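PDB 3FRM: uncharacterized conserved protein from Staphylococcus epidermidis, which is of unknown function but belongs by sequence to the acetyltransferase clan, with a GNAT domain, and so may be an N-acetyltransferase or a close relation. Local coordinates for residues K152-I155 against Y156-N160; R141-G144 against D145-N149; T20-S23 against R24-I27. All blocks are in the same frame, centred on the assembly; numbering follows the deposited sequence.

Interaction 1: K152-I155 against Y156-N160. With NA (sodium ion), chain G.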
loop_
_atom_site.group_PDB
_atom_site.type_symbol
_atom_site.label_atom_id
_atom_site.label_comp_id
_atom_site.label_asym_id
_atom_site.label_seq_id
_atom_site.Cartn_x
_atom_site.Cartn_y
_atom_site.Cartn_z
ATOM N N LYS A 152 -0.982 -7.795 23.440
ATOM C CA LYS A 152 -2.265 -7.734 24.132
ATOM C C LYS A 152 -2.109 -7.545 25.619
ATOM O O LYS A 152 -2.680 -6.647 26.201
ATOM C CB LYS A 152 -3.079 -8.994 23.892
ATOM C CG LYS A 152 -4.092 -8.867 22.747
ATOM C CD LYS A 152 -4.832 -10.189 22.521
ATOM C CE LYS A 152 -5.768 -10.539 23.674
ATOM N NZ LYS A 152 -6.017 -12.016 23.845
ATOM N N GLN A 153 -1.307 -8.387 26.233
ATOM C CA GLN A 153 -1.022 -8.296 27.657
ATOM C C GLN A 153 -0.476 -6.915 28.033
ATOM O O GLN A 153 -0.821 -6.345 29.026
ATOM C CB GLN A 153 -0.028 -9.411 28.063
ATOM C CG GLN A 153 -0.709 -10.661 28.612
ATOM C CD GLN A 153 -1.098 -10.506 30.092
ATOM O OE1 GLN A 153 -1.664 -9.475 30.494
ATOM N NE2 GLN A 153 -0.772 -11.520 30.913
ATOM N N HIS A 154 0.376 -6.372 27.211
ATOM C CA HIS A 154 0.950 -5.059 27.489
ATOM C C HIS A 154 -0.104 -3.931 27.518
ATOM O O HIS A 154 -0.178 -3.185 28.489
ATOM C CB HIS A 154 2.077 -4.811 26.500
ATOM C CG HIS A 154 2.729 -3.472 26.633
ATOM N ND1 HIS A 154 3.278 -3.020 27.818
ATOM C CD2 HIS A 154 2.959 -2.503 25.714
ATOM C CE1 HIS A 154 3.811 -1.825 27.626
ATOM N NE2 HIS A 154 3.632 -1.490 26.357
ATOM N N ILE A 155 -0.935 -3.849 26.482
ATOM C CA ILE A 155 -2.069 -2.917 26.431
ATOM C C ILE A 155 -3.048 -3.102 27.601
ATOM O O ILE A 155 -3.538 -2.121 28.233
ATOM C CB ILE A 155 -2.893 -3.104 25.148
ATOM C CG1 ILE A 155 -2.005 -3.073 23.919
ATOM C CG2 ILE A 155 -4.010 -2.055 25.051
ATOM C CD1 ILE A 155 -2.811 -3.190 22.631
ATOM N N TYR A 156 -3.349 -4.361 27.877
ATOM C CA TYR A 156 -4.299 -4.686 28.933
ATOM C C TYR A 156 -3.778 -4.306 30.308
ATOM O O TYR A 156 -4.517 -4.337 31.261
ATOM C CB TYR A 156 -4.636 -6.181 28.919
ATOM C CG TYR A 156 -5.596 -6.577 30.008
ATOM C CD1 TYR A 156 -6.921 -6.157 29.966
ATOM C CD2 TYR A 156 -5.184 -7.382 31.099
ATOM C CE1 TYR A 156 -7.849 -6.535 30.979
ATOM C CE2 TYR A 156 -6.103 -7.770 32.117
ATOM C CZ TYR A 156 -7.418 -7.329 32.045
ATOM O OH TYR A 156 -8.327 -7.653 33.016
ATOM N N SER A 157 -2.501 -3.996 30.453
ATOM C CA SER A 157 -2.053 -3.668 31.799
ATOM C C SER A 157 -1.442 -2.288 31.850
ATOM O O SER A 157 -0.966 -1.865 32.893
ATOM C CB SER A 157 -1.046 -4.708 32.293
ATOM O OG SER A 157 0.214 -4.382 31.768
ATOM N N SER A 158 -1.435 -1.585 30.720
ATOM C CA SER A 158 -0.878 -0.267 30.708
ATOM C C SER A 158 -1.875 0.737 30.172
ATOM O O SER A 158 -1.500 1.876 29.958
ATOM C CB SER A 158 0.428 -0.232 29.906
ATOM O OG SER A 158 0.187 -0.486 28.542
ATOM N N TYR A 159 -3.138 0.334 29.993
ATOM C CA TYR A 159 -4.124 1.208 29.343
ATOM C C TYR A 159 -4.658 2.395 30.168
ATOM O O TYR A 159 -4.903 3.442 29.581
ATOM C CB TYR A 159 -5.271 0.418 28.709
ATOM C CG TYR A 159 -6.279 -0.061 29.695
ATOM C CD1 TYR A 159 -6.058 -1.230 30.421
ATOM C CD2 TYR A 159 -7.475 0.658 29.918
ATOM C CE1 TYR A 159 -6.988 -1.685 31.342
ATOM C CE2 TYR A 159 -8.428 0.212 30.854
ATOM C CZ TYR A 159 -8.183 -0.962 31.561
ATOM O OH TYR A 159 -9.101 -1.427 32.500
ATOM N N ASN A 160 -4.892 2.255 31.475
ATOM C CA ASN A 160 -5.102 3.453 32.310
ATOM C C ASN A 160 -3.762 4.148 32.381
ATOM O O ASN A 160 -3.440 4.997 31.557
ATOM C CB ASN A 160 -5.488 3.135 33.741
ATOM C CG ASN A 160 -6.495 2.045 33.847
ATOM O OD1 ASN A 160 -7.697 2.299 33.785
ATOM N ND2 ASN A 160 -6.019 0.812 34.065
HETATM NA NA NA G . -4.613 5.865 29.084
#
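Ser158 folds its hydroxyl back over His154, one turn earlier in the helix, and gives its proton to the carbonyl oxygen there, with OG 2.7 Å from His154 O. OG lies between its own backbone N and carbonyl carbon (chi1 66°), which aims it backward along the helix and sets it 4.0 Å above the His154 ring plane, over the ring centre. His154 O takes a second bond, 3.1 Å from Ser157 N. The two donors come from opposite faces of the carbonyl plane, gripping the oxygen between them. Two residues earlier, Lys152 O still takes a regular i to i+4 helix bond from Tyr156 N at 2.9 Å.

Gln153 and Tyr156 meet more loosely: Gln153 bends at chi2 (-81°), and its OE1 comes to the edge of the Tyr156 ring, 4.1 Å from CD2, with amide and ring planes 49° apart. Tyr159 comes close, its CB 3.1 Å from Ile155 O, which lies at the edge of its ring, while Asn160 ND2 lies over one face of that ring, toward its rim. Just here the chain binds sodium, Tyr159 O at 2.5 Å and Asn160 O beside it; Asp162 and Ile164 supply the remaining protein oxygens. Helix 145-158 packs Ile155 on Tyr132 and Tyr156 on Leu133 of helix 129-136, and Ile155 and Tyr159 also touch Arg166 of strand 165-171.

Interaction 2: R141-G144 against D145-N149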
loop_
_atom_site.group_PDB
_atom_site.type_symbol
_atom_site.label_atom_id
_atom_site.label_comp_id
_atom_site.label_asym_id
_atom_site.label_seq_id
_atom_site.Cartn_x
_atom_site.Cartn_y
_atom_site.Cartn_z
ATOM N N ARG A 141 -1.219 -10.633 11.943
ATOM C CA ARG A 141 -0.194 -10.888 12.931
ATOM C C ARG A 141 1.136 -11.179 12.250
ATOM O O ARG A 141 1.513 -12.350 12.080
ATOM C CB ARG A 141 -0.618 -12.006 13.838
ATOM C CG ARG A 141 -1.845 -11.690 14.629
ATOM C CD ARG A 141 -2.217 -12.867 15.498
ATOM N NE ARG A 141 -3.505 -12.640 16.118
ATOM C CZ ARG A 141 -4.096 -13.456 16.990
ATOM N NH1 ARG A 141 -3.493 -14.625 17.413
ATOM N NH2 ARG A 141 -5.313 -13.107 17.446
ATOM N N PRO A 142 1.864 -10.113 11.862
ATOM C CA PRO A 142 3.027 -10.414 11.047
ATOM C C PRO A 142 4.126 -11.156 11.774
ATOM O O PRO A 142 4.974 -11.708 11.097
ATOM C CB PRO A 142 3.520 -9.033 10.560
ATOM C CG PRO A 142 2.851 -8.056 11.419
ATOM C CD PRO A 142 1.595 -8.667 11.946
ATOM N N PHE A 143 4.109 -11.165 13.124
ATOM C CA PHE A 143 5.181 -11.788 13.918
ATOM C C PHE A 143 4.580 -12.933 14.684
ATOM O O PHE A 143 5.131 -13.394 15.665
ATOM C CB PHE A 143 5.884 -10.793 14.869
ATOM C CG PHE A 143 6.315 -9.494 14.194
ATOM C CD1 PHE A 143 7.296 -9.488 13.208
ATOM C CD2 PHE A 143 5.731 -8.283 14.558
ATOM C CE1 PHE A 143 7.676 -8.290 12.576
ATOM C CE2 PHE A 143 6.114 -7.087 13.962
ATOM C CZ PHE A 143 7.079 -7.082 12.960
ATOM N N GLY A 144 3.429 -13.392 14.242
ATOM C CA GLY A 144 2.859 -14.578 14.879
ATOM C C GLY A 144 2.050 -14.311 16.118
ATOM O O GLY A 144 2.016 -13.194 16.633
ATOM N N ASP A 145 1.408 -15.369 16.591
ATOM C CA ASP A 145 0.376 -15.338 17.625
ATOM C C ASP A 145 0.867 -14.886 18.986
ATOM O O ASP A 145 0.273 -13.988 19.620
ATOM C CB ASP A 145 -0.270 -16.750 17.766
ATOM C CG ASP A 145 -1.010 -17.170 16.499
ATOM O OD1 ASP A 145 -0.811 -18.312 16.025
ATOM O OD2 ASP A 145 -1.762 -16.323 15.921
ATOM N N SER A 146 1.917 -15.557 19.441
ATOM C CA SER A 146 2.509 -15.282 20.727
ATOM C C SER A 146 3.043 -13.854 20.841
ATOM O O SER A 146 2.963 -13.244 21.917
ATOM C CB SER A 146 3.593 -16.335 21.019
ATOM O OG SER A 146 4.632 -15.836 21.814
ATOM N N TYR A 147 3.572 -13.317 19.751
ATOM C CA TYR A 147 3.885 -11.915 19.748
ATOM C C TYR A 147 2.649 -11.000 19.910
ATOM O O TYR A 147 2.684 -10.054 20.715
ATOM C CB TYR A 147 4.549 -11.562 18.441
ATOM C CG TYR A 147 5.144 -10.173 18.400
ATOM C CD1 TYR A 147 6.513 -10.021 18.501
ATOM C CD2 TYR A 147 4.347 -9.007 18.237
ATOM C CE1 TYR A 147 7.109 -8.770 18.444
ATOM C CE2 TYR A 147 4.936 -7.751 18.207
ATOM C CZ TYR A 147 6.322 -7.648 18.309
ATOM O OH TYR A 147 7.010 -6.470 18.271
ATOM N N ALA A 148 1.633 -11.189 19.059
ATOM C CA ALA A 148 0.342 -10.500 19.221
ATOM C C ALA A 148 -0.131 -10.629 20.659
ATOM O O ALA A 148 -0.533 -9.631 21.252
ATOM C CB ALA A 148 -0.739 -11.042 18.257
ATOM N N ASN A 149 -0.062 -11.835 21.235
ATOM C CA ASN A 149 -0.545 -12.026 22.599
ATOM C C ASN A 149 0.205 -11.229 23.647
ATOM O O ASN A 149 -0.407 -10.732 24.596
ATOM C CB ASN A 149 -0.598 -13.492 23.003
ATOM C CG ASN A 149 -1.844 -14.200 22.488
ATOM O OD1 ASN A 149 -2.849 -13.537 22.098
ATOM N ND2 ASN A 149 -1.785 -15.557 22.426
HETATM O O HOH W 1 4.693 -14.985 17.802
#
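Arg141 and Asp145 form a salt bridge, NH1 to OD2 at 2.8 Å, across the start of a helix. The guanidinium and carboxylate planes stand 85° apart, and OD2 is met on its anti side, somewhat out of the carboxylate plane, so this is a single-point contact and not a flat two-pronged pairing. The extended Arg141 chain also runs past Ala148, whose CB lies 3.6 Å from CD.

On another side of the turn, Phe143 lies alongside Tyr147, both side chains pointing the same way. Phe143 CB sits over the tyrosine face in a CH-pi contact, 4.0 Å from the ring centroid, and the phenylalanine ring follows with its edge toward that face, the planes at 50°. Tyr147 offers this face because its CG is anti to the backbone N (chi1 -170°).

Behind these side chains stands a type I turn, closed by Gly144 N to Arg141 O. Gly144 is the N-cap; it has a positive phi, at which a CB would jam against the preceding carbonyl O, and its own carbonyl O takes an almost straight bond from Ala148 N at 3.2 Å. A water bridges the step into the helix, 2.7 Å from Phe143 O and 2.8 Å from Tyr147 N. Farther out, Arg141 NH2 bonds to Asp137 O, Tyr147 OH receives the amide of Tyr37, and the Tyr37 ring meets both Phe143 and Tyr147. The whole arrangement lies in the connection that leads from helix 129-136 into helix 145-158.

Interaction 3: T20-S23 against R24-I27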
loop_
_atom_site.group_PDB
_atom_site.type_symbol
_atom_site.label_atom_id
_atom_site.label_comp_id
_atom_site.label_asym_id
_atom_site.label_seq_id
_atom_site.Cartn_x
_atom_site.Cartn_y
_atom_site.Cartn_z
ATOM N N THR A 20 19.682 7.422 24.786
ATOM C CA THR A 20 20.693 8.353 24.359
ATOM C C THR A 20 20.150 9.086 23.150
ATOM O O THR A 20 19.460 8.507 22.330
ATOM C CB THR A 20 21.972 7.553 24.018
ATOM O OG1 THR A 20 22.979 7.853 24.979
ATOM C CG2 THR A 20 22.483 7.844 22.641
ATOM N N GLU A 21 20.432 10.371 23.051
ATOM C CA GLU A 21 20.157 11.084 21.833
ATOM C C GLU A 21 21.319 12.003 21.572
ATOM O O GLU A 21 21.667 12.792 22.451
ATOM C CB GLU A 21 18.907 11.919 21.941
ATOM C CG GLU A 21 18.641 12.630 20.611
ATOM C CD GLU A 21 17.283 13.273 20.522
ATOM O OE1 GLU A 21 16.421 13.048 21.432
ATOM O OE2 GLU A 21 17.064 14.003 19.518
ATOM N N ASP A 22 21.910 11.905 20.381
ATOM C CA ASP A 22 22.975 12.810 19.968
ATOM C C ASP A 22 22.739 13.231 18.524
ATOM O O ASP A 22 21.663 13.028 18.013
ATOM C CB ASP A 22 24.335 12.175 20.164
ATOM C CG ASP A 22 24.539 10.955 19.308
ATOM O OD1 ASP A 22 25.301 10.035 19.725
ATOM O OD2 ASP A 22 23.948 10.886 18.221
ATOM N N SER A 23 23.711 13.812 17.848
ATOM C CA SER A 23 23.397 14.335 16.526
ATOM C C SER A 23 23.197 13.246 15.479
ATOM O O SER A 23 22.542 13.490 14.464
ATOM C CB SER A 23 24.441 15.306 16.036
ATOM O OG SER A 23 25.624 14.598 15.741
ATOM N N ARG A 24 23.723 12.054 15.702
ATOM C CA ARG A 24 23.473 11.042 14.690
ATOM C C ARG A 24 22.292 10.096 14.904
ATOM O O ARG A 24 21.740 9.610 13.905
ATOM C CB ARG A 24 24.736 10.249 14.274
ATOM C CG ARG A 24 25.754 9.993 15.295
ATOM C CD ARG A 24 26.880 9.123 14.690
ATOM N NE ARG A 24 27.134 7.979 15.556
ATOM C CZ ARG A 24 26.673 6.725 15.392
ATOM N NH1 ARG A 24 27.002 5.786 16.290
ATOM N NH2 ARG A 24 25.950 6.377 14.334
ATOM N N LYS A 25 21.909 9.847 16.168
ATOM C CA LYS A 25 20.928 8.802 16.511
ATOM C C LYS A 25 20.303 8.890 17.914
ATOM O O LYS A 25 20.905 9.359 18.859
ATOM C CB LYS A 25 21.592 7.442 16.417
ATOM C CG LYS A 25 22.880 7.405 17.214
ATOM C CD LYS A 25 22.872 6.332 18.211
ATOM C CE LYS A 25 24.305 6.101 18.824
ATOM N NZ LYS A 25 24.954 7.356 19.300
ATOM N N ALA A 26 19.086 8.401 18.027
ATOM C CA ALA A 26 18.395 8.247 19.292
ATOM C C ALA A 26 18.319 6.751 19.490
ATOM O O ALA A 26 18.011 6.040 18.556
ATOM C CB ALA A 26 16.953 8.855 19.196
ATOM N N ILE A 27 18.634 6.269 20.677
ATOM C CA ILE A 27 18.495 4.838 21.010
ATOM C C ILE A 27 17.330 4.604 21.996
ATOM O O ILE A 27 17.279 5.252 23.018
ATOM C CB ILE A 27 19.743 4.355 21.678
ATOM C CG1 ILE A 27 20.937 4.470 20.710
ATOM C CG2 ILE A 27 19.536 2.950 22.278
ATOM C CD1 ILE A 27 22.186 3.773 21.255
#
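The side chains of Asp22 and Lys25 cross obliquely and meet at their ends, because both leave the backbone between their own N and carbonyl carbon (chi1 64° and 52°), and Lys25 then bends at chi2 and chi4 to bring its ammonium round. The setting is a beta hairpin joining strands 17-21 and 25-29, and Asp22 holds its turn together. Its OD2 accepts two backbone amides: Arg24 N at 2.8 Å, which makes an Asx turn, and Lys25 N at 3.1 Å, reaching it from the opposite face of the carboxylate. The other oxygen, OD1, forms a salt bridge with Lys25 NZ at 2.7 Å. With both oxygens engaged, the carboxylate's rotation is fixed, and the nearby lysine would probably favour its ionised form.

Backbone bonds continue down the hairpin, Asp22 N to Lys25 O and then Ile27 N to Thr20 O at 2.9 Å. Glu21 and Ala26 form a non-hydrogen-bonded pair between them, their side chains on one face of the sheet. On the other, Thr20 and Ile27 lie side by side, CG2 to CG1 at 4.2 Å.

Strand 41-44 pairs with strand 25-29 on its other edge, and Trp42 touches both Lys25 and Ile27. Arg24 leaves the hairpin for helix 50-66, where NH1 makes a salt bridge with Asp56; Lys25 CG sits 4.2 Å above the plane of the Arg24 guanidinium, over its centre.

In the fold
Interactions 1 and 2 share helix 145-158: interaction 2 caps its start, interaction 1 lies toward its far end at the sodium site, and their centres are 16 Å apart. Both are surface contacts. Interaction 3 is partly buried and lies on the edge hairpin of the sheet, about 16 Å from either of the others at the nearest atoms. Their chemistry differs with place. The helix start joins a salt bridge with an edge-to-face aromatic pair and a bridging water; its far end relies on serine and backbone bonds to carbonyls, close to metal-binding oxygens; the hairpin turn is held by one aspartate serving two amides and a lysine.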